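Local coordinates for possible adenyl cyclase-associated protein (Cryptosporidium parvum, PDB 2B0R) that probably binds and sequesters monomeric actin, as expected of the dimeric beta-helical C-terminal domain of cyclase-associated proteins, at residues A[50-55]-A[66-71]; A[162-167]-A[173-178]; A[130-135]-A[140-145]. One frame throughout, in Å; residues are numbered along the deposited sequence.

Contact 1 of 3, residues A[50-55]-A[66-71]; sequences DTYLVE and LSEGSI
L66 sets its CD2 methyl over one face of the Y52 ring. With its CG anti to the backbone N (chi1 -171°), both methyls are brought to the aromatic carbons: CD2 lies 3.7 Å from Y52 CG, and CD1 of L66 is equally near Y52 CD2. L66 CD2 stands 4.1 Å from the ring centroid, 26° off the normal, a CH-pi contact suited to a branched aliphatic chain. Further along, E68 meets the far end of the ring. Its chain runs out extended beyond CG, crossing the tyrosine at about a right angle, and OE2 accepts a hydrogen bond from Y52 OH at 2.6 Å. The acceptor lies at the ring edge, in its plane, and uses the anti lone pair, with carboxylate and ring planes 90° apart. A tyrosine fits here because its ring packs in the interior while its hydroxyl meets the carboxylate of the exposed E68. The contact lies near one end of what is, as in the CAP C-terminal family, a parallel beta-helix: strand 51-55 belongs to one sheet, and 66-71 leaves strand 64-66 of the facing sheet. Next, G69 brings its CA to 3.8 Å from Y52 OH; its positive phi is a conformation easily taken by glycine. S70 N bonds to N73 OD1, and N73 ND2 to D50 O, linking the loop to the residue just before the strand.

Contact 2 of 3, residues A[162-167]-A[173-178]; sequences NLLFPG and WKELAI
Strands 162-166 and 173-177 run antiparallel at 158°, their axes 4.3 Å apart at closest, and four backbone hydrogen bonds join L163 to L176 and F165 to K174. The shortest runs from L176 N to L163 O at 2.7 Å. The non-hydrogen-bonded pairs are N162-A177, L164-E175 and P166-W173; at such a position the missing N-H of P166 costs this ladder nothing. On the face that carries P166 and L164, the benzo part of the W173 indole approaches both: CZ3 lies 3.9 Å from P166 CG, and CE3 lies 4.0 Å from L164 CB. W173 CG is anti to the carbonyl carbon (chi1 -65°), which swings the benzo ring back toward these two residues, and Y143 meets the same indole edge-to-face. L164 and E175 lie side by side, pointing the same way, so the methylenes of the glutamate cover leucine CD2 (3.7 Å from E175 CG). N162 rests its OD1 against CA and CB of A177, while its ND2 bonds to N141 OD1, a side-chain bond between neighbouring strands. The pairing is a beta hairpin, and it adds an antiparallel strand to the edge of an otherwise parallel sheet of the beta-helix expected of this family. On the face with L163 and F165, the phenylalanine ring offers its edge to L176, with CE1 3.7 Å from L176 CD1, and Y186 of the second subunit stacks on the same ring. K174 stretches away fully extended, a length that lets NZ bond to G191 O of that subunit. I178 CD1 packs against L163 CG, and both residues also touch L193 of the second subunit.

Contact 3 of 3, residues A[130-135]-A[140-145]; sequences PTISLD and VNIYTS
I132 and L134 meet I142 and V140 in a purely apolar contact between two facing sheets, deep in the chain's interior and with no hydrogen bond across it. The axes of strands 131-135 and 140-143 lie 10.4 Å apart at closest, so side chains alone bridge the gap; the directions differ by 174° because the chain turns back between them. I132 and I142 reach toward each other tip to tip, the CD1 of I132 fitting against two methyls of I142, with CG2 at 3.6 Å and CD1 at 3.7 Å. In I142, CG2 is anti to the backbone N while CG1 lies beside it (chi1 -67°), which spreads the two branches around the incoming methyl. L134 and V140 also meet end on, L134 CD2 coming to 4.1 Å from V140 CG1. Here the longer leucine spans most of the gap to the shorter valine, whose branched CB suits an extended strand as isoleucine does. L134 CD2 also approaches I142 CD1, at 4.4 Å, joining the two pairs. The intervening S133 and N141 point away from the facing strand, placing polar groups on the outer side. Neighbouring strands continue the packing: L123 touches I132, I121 touches V140, and I115 and M161 both touch L134. Such stacked aliphatic layers, filling the space between facing sheets of parallel strands, are characteristic of the core of a parallel beta-helix.

Following the chain from the N terminus, contact 1 comes first, closing the loop between strand 51-55 and the end of strand 64-66, near one end of the beta-helix. Contact 3 follows, joining strands 131-135 and 140-143 of the two facing sheets, about 19 Å from contact 1 between centres. Contact 2 closes last, as a hairpin at the edge of the second sheet. The three lie in series, none enclosing or crossing another. Contacts 2 and 3 adjoin, since strands 140-143 and 161-166 are neighbours, and L164 N lies 2.9 Å from I142 O. Contacts 1 and 2 lie on opposite sides of the chain's centre, the latter facing the second subunit.

Contact 1 of 3, residues A[50-55]-A[66-71]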
loop_
_atom_site.group_PDB
_atom_site.type_symbol
_atom_site.label_atom_id
_atom_site.label_comp_id
_atom_site.label_asym_id
_atom_site.label_seq_id
_atom_site.Cartn_x
_atom_site.Cartn_y
_atom_site.Cartn_z
ATOM N N ASP A 50 -31.298 -4.093 -5.364
ATOM C CA ASP A 50 -30.900 -5.375 -4.768
ATOM C C ASP A 50 -29.793 -5.210 -3.710
ATOM O O ASP A 50 -29.274 -6.201 -3.215
ATOM C CB ASP A 50 -30.461 -6.365 -5.864
ATOM N N THR A 51 -29.463 -3.952 -3.367
ATOM C CA THR A 51 -28.413 -3.601 -2.387
ATOM C C THR A 51 -28.972 -3.005 -1.063
ATOM O O THR A 51 -29.884 -2.164 -1.070
ATOM C CB THR A 51 -27.379 -2.611 -3.030
ATOM O OG1 THR A 51 -26.799 -3.209 -4.186
ATOM C CG2 THR A 51 -26.260 -2.246 -2.079
ATOM N N TYR A 52 -28.430 -3.465 0.065
ATOM C CA TYR A 52 -28.706 -2.872 1.374
ATOM C C TYR A 52 -27.662 -1.832 1.700
ATOM O O TYR A 52 -26.484 -2.180 1.836
ATOM C CB TYR A 52 -28.653 -3.926 2.470
ATOM C CG TYR A 52 -29.818 -4.815 2.459
ATOM C CD1 TYR A 52 -29.741 -6.077 1.889
ATOM C CD2 TYR A 52 -31.018 -4.406 3.009
ATOM C CE1 TYR A 52 -30.826 -6.910 1.858
ATOM C CE2 TYR A 52 -32.121 -5.229 2.968
ATOM C CZ TYR A 52 -32.017 -6.481 2.386
ATOM O OH TYR A 52 -33.108 -7.316 2.371
ATOM N N LEU A 53 -28.076 -0.562 1.830
ATOM C CA LEU A 53 -27.126 0.484 2.190
ATOM C C LEU A 53 -27.228 0.642 3.680
ATOM O O LEU A 53 -28.321 0.836 4.216
ATOM C CB LEU A 53 -27.409 1.813 1.491
ATOM C CG LEU A 53 -27.870 1.941 0.021
ATOM C CD1 LEU A 53 -28.460 3.383 -0.260
ATOM C CD2 LEU A 53 -26.792 1.565 -1.025
ATOM N N VAL A 54 -26.078 0.534 4.344
ATOM C CA VAL A 54 -25.940 0.644 5.792
ATOM C C VAL A 54 -24.945 1.796 6.025
ATOM O O VAL A 54 -23.750 1.640 5.800
ATOM C CB VAL A 54 -25.414 -0.707 6.369
ATOM C CG1 VAL A 54 -25.020 -0.596 7.829
ATOM C CG2 VAL A 54 -26.450 -1.800 6.188
ATOM N N GLU A 55 -25.438 2.962 6.429
ATOM C CA GLU A 55 -24.607 4.181 6.352
ATOM C C GLU A 55 -24.652 5.078 7.559
ATOM O O GLU A 55 -25.665 5.138 8.258
ATOM C CB GLU A 55 -25.030 5.043 5.181
ATOM C CG GLU A 55 -25.033 4.398 3.867
ATOM C CD GLU A 55 -24.894 5.429 2.785
ATOM O OE1 GLU A 55 -24.053 5.224 1.873
ATOM O OE2 GLU A 55 -25.606 6.470 2.847
ATOM N N LEU A 66 -28.520 -6.374 10.369
ATOM C CA LEU A 66 -29.324 -6.642 9.205
ATOM C C LEU A 66 -29.701 -8.124 9.228
ATOM O O LEU A 66 -28.850 -8.999 9.052
ATOM C CB LEU A 66 -28.546 -6.279 7.962
ATOM C CG LEU A 66 -29.315 -6.297 6.660
ATOM C CD1 LEU A 66 -30.209 -5.096 6.602
ATOM C CD2 LEU A 66 -28.322 -6.308 5.489
ATOM N N SER A 67 -30.974 -8.405 9.466
ATOM C CA SER A 67 -31.405 -9.781 9.675
ATOM C C SER A 67 -32.157 -10.381 8.482
ATOM O O SER A 67 -32.542 -11.539 8.501
ATOM C CB SER A 67 -32.236 -9.884 10.949
ATOM O OG SER A 67 -33.372 -9.071 10.833
ATOM N N GLU A 68 -32.342 -9.589 7.448
ATOM C CA GLU A 68 -32.984 -10.060 6.241
ATOM C C GLU A 68 -31.978 -10.076 5.080
ATOM O O GLU A 68 -30.861 -9.559 5.200
ATOM C CB GLU A 68 -34.197 -9.187 5.917
ATOM C CG GLU A 68 -33.858 -7.743 5.561
ATOM C CD GLU A 68 -35.063 -6.990 5.070
ATOM O OE1 GLU A 68 -35.992 -6.761 5.885
ATOM O OE2 GLU A 68 -35.096 -6.628 3.874
ATOM N N GLY A 69 -32.373 -10.676 3.965
ATOM C CA GLY A 69 -31.528 -10.731 2.782
ATOM C C GLY A 69 -31.266 -12.155 2.342
ATOM O O GLY A 69 -31.459 -13.116 3.102
ATOM N N SER A 70 -30.824 -12.290 1.098
ATOM C CA SER A 70 -30.514 -13.596 0.506
ATOM C C SER A 70 -29.267 -13.452 -0.370
ATOM O O SER A 70 -28.681 -12.357 -0.446
ATOM C CB SER A 70 -31.686 -14.063 -0.337
ATOM O OG SER A 70 -31.922 -13.133 -1.381
ATOM N N ILE A 71 -28.891 -14.534 -1.057
ATOM C CA ILE A 71 -27.704 -14.535 -1.923
ATOM C C ILE A 71 -27.810 -13.620 -3.150
ATOM O O ILE A 71 -26.806 -13.356 -3.828
ATOM C CB ILE A 71 -27.252 -15.967 -2.320
ATOM C CG1 ILE A 71 -28.274 -16.627 -3.280
ATOM C CG2 ILE A 71 -26.912 -16.826 -1.024
ATOM C CD1 ILE A 71 -27.695 -17.835 -4.106
#

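Contact 2 of 3, residues A[162-167]-A[173-178]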
loop_
_atom_site.group_PDB
_atom_site.type_symbol
_atom_site.label_atom_id
_atom_site.label_comp_id
_atom_site.label_asym_id
_atom_site.label_seq_id
_atom_site.Cartn_x
_atom_site.Cartn_y
_atom_site.Cartn_z
ATOM N N ASN A 162 -3.976 -8.514 9.430
ATOM C CA ASN A 162 -3.817 -9.872 9.978
ATOM C C ASN A 162 -4.948 -10.807 9.661
ATOM O O ASN A 162 -6.124 -10.401 9.539
ATOM C CB ASN A 162 -3.607 -9.856 11.488
ATOM C CG ASN A 162 -2.528 -8.930 11.892
ATOM O OD1 ASN A 162 -1.338 -9.153 11.605
ATOM N ND2 ASN A 162 -2.914 -7.857 12.506
ATOM N N LEU A 163 -4.569 -12.066 9.506
ATOM C CA LEU A 163 -5.501 -13.144 9.410
ATOM C C LEU A 163 -5.439 -13.943 10.692
ATOM O O LEU A 163 -4.341 -14.196 11.246
ATOM C CB LEU A 163 -5.160 -14.020 8.242
ATOM C CG LEU A 163 -5.920 -13.682 6.973
ATOM C CD1 LEU A 163 -5.220 -14.404 5.799
ATOM C CD2 LEU A 163 -7.378 -14.114 7.072
ATOM N N LEU A 164 -6.623 -14.319 11.182
ATOM C CA LEU A 164 -6.725 -15.084 12.406
ATOM C C LEU A 164 -7.640 -16.286 12.250
ATOM O O LEU A 164 -8.786 -16.186 11.736
ATOM C CB LEU A 164 -7.170 -14.211 13.563
ATOM C CG LEU A 164 -6.475 -12.874 13.769
ATOM C CD1 LEU A 164 -7.370 -11.787 13.211
ATOM C CD2 LEU A 164 -6.196 -12.638 15.254
ATOM N N PHE A 165 -7.110 -17.417 12.710
ATOM C CA PHE A 165 -7.714 -18.731 12.541
ATOM C C PHE A 165 -8.058 -19.304 13.898
ATOM O O PHE A 165 -7.225 -19.250 14.810
ATOM C CB PHE A 165 -6.749 -19.653 11.782
ATOM C CG PHE A 165 -6.326 -19.093 10.472
ATOM C CD1 PHE A 165 -5.068 -18.520 10.316
ATOM C CD2 PHE A 165 -7.205 -19.072 9.397
ATOM C CE1 PHE A 165 -4.680 -17.962 9.095
ATOM C CE2 PHE A 165 -6.825 -18.509 8.166
ATOM C CZ PHE A 165 -5.557 -17.952 8.023
ATOM N N PRO A 166 -9.264 -19.890 14.029
ATOM C CA PRO A 166 -9.751 -20.315 15.342
ATOM C C PRO A 166 -8.927 -21.500 15.771
ATOM O O PRO A 166 -8.700 -22.438 14.976
ATOM C CB PRO A 166 -11.204 -20.743 15.081
ATOM C CG PRO A 166 -11.515 -20.331 13.644
ATOM C CD PRO A 166 -10.192 -20.256 12.946
ATOM N N GLY A 167 -8.434 -21.443 17.003
ATOM C CA GLY A 167 -7.596 -22.498 17.510
ATOM C C GLY A 167 -8.467 -23.621 18.006
ATOM O O GLY A 167 -9.671 -23.613 17.780
ATOM N N TRP A 173 -6.852 -17.813 18.883
ATOM C CA TRP A 173 -6.699 -17.369 17.536
ATOM C C TRP A 173 -5.246 -17.496 17.172
ATOM O O TRP A 173 -4.369 -17.003 17.901
ATOM C CB TRP A 173 -7.114 -15.922 17.441
ATOM C CG TRP A 173 -8.550 -15.730 17.714
ATOM C CD1 TRP A 173 -9.104 -15.256 18.864
ATOM C CD2 TRP A 173 -9.639 -16.017 16.823
ATOM N NE1 TRP A 173 -10.477 -15.219 18.743
ATOM C CE2 TRP A 173 -10.833 -15.683 17.506
ATOM C CE3 TRP A 173 -9.722 -16.514 15.510
ATOM C CZ2 TRP A 173 -12.095 -15.835 16.932
ATOM C CZ3 TRP A 173 -10.977 -16.672 14.934
ATOM C CH2 TRP A 173 -12.151 -16.334 15.648
ATOM N N LYS A 174 -4.977 -18.180 16.060
ATOM C CA LYS A 174 -3.673 -18.121 15.457
ATOM C C LYS A 174 -3.666 -16.814 14.654
ATOM O O LYS A 174 -4.494 -16.638 13.776
ATOM C CB LYS A 174 -3.449 -19.336 14.558
ATOM C CG LYS A 174 -1.976 -19.596 14.240
ATOM C CD LYS A 174 -1.771 -20.763 13.251
ATOM C CE LYS A 174 -0.245 -21.002 13.012
ATOM N NZ LYS A 174 0.075 -22.167 12.091
ATOM N N GLU A 175 -2.764 -15.894 14.997
ATOM C CA GLU A 175 -2.599 -14.617 14.283
ATOM C C GLU A 175 -1.427 -14.645 13.285
ATOM O O GLU A 175 -0.277 -14.882 13.674
ATOM C CB GLU A 175 -2.381 -13.472 15.279
ATOM C CG GLU A 175 -2.624 -12.111 14.699
ATOM C CD GLU A 175 -2.303 -10.999 15.646
ATOM O OE1 GLU A 175 -3.230 -10.485 16.304
ATOM O OE2 GLU A 175 -1.122 -10.627 15.739
ATOM N N LEU A 176 -1.730 -14.386 12.004
ATOM C CA LEU A 176 -0.723 -14.374 10.926
ATOM C C LEU A 176 -0.786 -13.081 10.128
ATOM O O LEU A 176 -1.838 -12.716 9.579
ATOM C CB LEU A 176 -0.890 -15.584 10.004
ATOM C CG LEU A 176 -0.629 -16.970 10.632
ATOM C CD1 LEU A 176 -1.072 -18.081 9.686
ATOM C CD2 LEU A 176 0.832 -17.132 11.064
ATOM N N ALA A 177 0.352 -12.389 10.075
ATOM C CA ALA A 177 0.431 -11.056 9.468
ATOM C C ALA A 177 0.549 -11.176 7.948
ATOM O O ALA A 177 1.359 -11.955 7.463
ATOM C CB ALA A 177 1.610 -10.258 10.064
ATOM N N ILE A 178 -0.276 -10.427 7.212
ATOM C CA ILE A 178 -0.219 -10.409 5.743
ATOM C C ILE A 178 0.906 -9.480 5.267
ATOM O O ILE A 178 0.995 -8.349 5.728
ATOM C CB ILE A 178 -1.561 -9.949 5.123
ATOM C CG1 ILE A 178 -2.616 -11.080 5.201
ATOM C CG2 ILE A 178 -1.358 -9.449 3.679
ATOM C CD1 ILE A 178 -4.093 -10.581 5.162
#

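Contact 3 of 3, residues A[130-135]-A[140-145]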
loop_
_atom_site.group_PDB
_atom_site.type_symbol
_atom_site.label_atom_id
_atom_site.label_comp_id
_atom_site.label_asym_id
_atom_site.label_seq_id
_atom_site.Cartn_x
_atom_site.Cartn_y
_atom_site.Cartn_z
ATOM N N PRO A 130 -15.325 -16.626 0.313
ATOM C CA PRO A 130 -14.285 -17.103 -0.640
ATOM C C PRO A 130 -13.086 -16.134 -0.803
ATOM O O PRO A 130 -11.913 -16.572 -0.733
ATOM C CB PRO A 130 -15.046 -17.261 -1.965
ATOM C CG PRO A 130 -16.508 -17.378 -1.567
ATOM C CD PRO A 130 -16.660 -16.528 -0.311
ATOM N N THR A 131 -13.398 -14.839 -0.931
ATOM C CA THR A 131 -12.457 -13.805 -1.331
ATOM C C THR A 131 -12.646 -12.562 -0.482
ATOM O O THR A 131 -13.788 -12.097 -0.286
ATOM C CB THR A 131 -12.770 -13.401 -2.837
ATOM O OG1 THR A 131 -12.433 -14.487 -3.680
ATOM C CG2 THR A 131 -12.020 -12.185 -3.292
ATOM N N ILE A 132 -11.549 -11.990 -0.010
ATOM C CA ILE A 132 -11.578 -10.641 0.572
ATOM C C ILE A 132 -10.547 -9.731 -0.094
ATOM O O ILE A 132 -9.413 -10.134 -0.379
ATOM C CB ILE A 132 -11.274 -10.624 2.092
ATOM C CG1 ILE A 132 -12.289 -11.454 2.867
ATOM C CG2 ILE A 132 -11.215 -9.143 2.637
ATOM C CD1 ILE A 132 -11.887 -11.650 4.354
ATOM N N SER A 133 -10.933 -8.482 -0.298
ATOM C CA SER A 133 -10.027 -7.543 -0.906
ATOM C C SER A 133 -9.857 -6.304 -0.044
ATOM O O SER A 133 -10.841 -5.683 0.397
ATOM C CB SER A 133 -10.476 -7.232 -2.354
ATOM O OG SER A 133 -10.507 -5.852 -2.575
ATOM N N LEU A 134 -8.597 -5.971 0.216
ATOM C CA LEU A 134 -8.245 -4.817 1.042
ATOM C C LEU A 134 -7.435 -3.838 0.245
ATOM O O LEU A 134 -6.371 -4.174 -0.272
ATOM C CB LEU A 134 -7.405 -5.236 2.247
ATOM C CG LEU A 134 -7.856 -6.357 3.161
ATOM C CD1 LEU A 134 -6.867 -6.463 4.279
ATOM C CD2 LEU A 134 -9.237 -6.106 3.711
ATOM N N ASP A 135 -7.917 -2.615 0.177
ATOM C CA ASP A 135 -7.281 -1.598 -0.616
ATOM C C ASP A 135 -7.247 -0.262 0.146
ATOM O O ASP A 135 -8.286 0.199 0.648
ATOM C CB ASP A 135 -8.008 -1.481 -1.970
ATOM C CG ASP A 135 -7.548 -0.279 -2.772
ATOM O OD1 ASP A 135 -8.340 0.680 -2.915
ATOM O OD2 ASP A 135 -6.385 -0.275 -3.232
ATOM N N VAL A 140 -6.422 -3.917 9.844
ATOM C CA VAL A 140 -7.587 -4.714 9.557
ATOM C C VAL A 140 -7.305 -6.109 10.032
ATOM O O VAL A 140 -6.296 -6.708 9.666
ATOM C CB VAL A 140 -7.945 -4.751 8.048
ATOM C CG1 VAL A 140 -9.111 -5.726 7.805
ATOM C CG2 VAL A 140 -8.308 -3.371 7.537
ATOM N N ASN A 141 -8.198 -6.613 10.874
ATOM C CA ASN A 141 -8.121 -7.969 11.384
ATOM C C ASN A 141 -9.303 -8.775 10.856
ATOM O O ASN A 141 -10.476 -8.367 10.949
ATOM C CB ASN A 141 -8.112 -7.968 12.916
ATOM C CG ASN A 141 -6.690 -7.833 13.522
ATOM O OD1 ASN A 141 -5.762 -7.322 12.904
ATOM N ND2 ASN A 141 -6.549 -8.286 14.771
ATOM N N ILE A 142 -8.981 -9.927 10.298
ATOM C CA ILE A 142 -9.968 -10.797 9.691
ATOM C C ILE A 142 -10.009 -12.090 10.449
ATOM O O ILE A 142 -9.001 -12.799 10.509
ATOM C CB ILE A 142 -9.626 -11.059 8.198
ATOM C CG1 ILE A 142 -9.784 -9.767 7.409
ATOM C CG2 ILE A 142 -10.547 -12.080 7.632
ATOM C CD1 ILE A 142 -9.112 -9.813 6.073
ATOM N N TYR A 143 -11.171 -12.386 11.036
ATOM C CA TYR A 143 -11.374 -13.620 11.825
ATOM C C TYR A 143 -12.142 -14.650 11.021
ATOM O O TYR A 143 -13.283 -14.394 10.599
ATOM C CB TYR A 143 -12.099 -13.333 13.144
ATOM C CG TYR A 143 -11.365 -12.351 14.044
ATOM C CD1 TYR A 143 -11.449 -10.971 13.826
ATOM C CD2 TYR A 143 -10.588 -12.796 15.101
ATOM C CE1 TYR A 143 -10.774 -10.094 14.625
ATOM C CE2 TYR A 143 -9.915 -11.907 15.920
ATOM C CZ TYR A 143 -10.016 -10.571 15.678
ATOM O OH TYR A 143 -9.349 -9.692 16.487
ATOM N N THR A 144 -11.523 -15.801 10.789
ATOM C CA THR A 144 -12.131 -16.773 9.906
ATOM C C THR A 144 -12.878 -17.806 10.712
ATOM O O THR A 144 -12.561 -18.020 11.863
ATOM C CB THR A 144 -11.099 -17.455 8.997
ATOM O OG1 THR A 144 -10.277 -18.301 9.780
ATOM C CG2 THR A 144 -10.214 -16.440 8.328
ATOM N N SER A 145 -13.902 -18.401 10.105
ATOM C CA SER A 145 -14.572 -19.586 10.621
ATOM C C SER A 145 -13.705 -20.795 10.305
ATOM O O SER A 145 -12.913 -20.746 9.391
ATOM C CB SER A 145 -15.913 -19.758 9.937
ATOM O OG SER A 145 -15.728 -20.087 8.561
#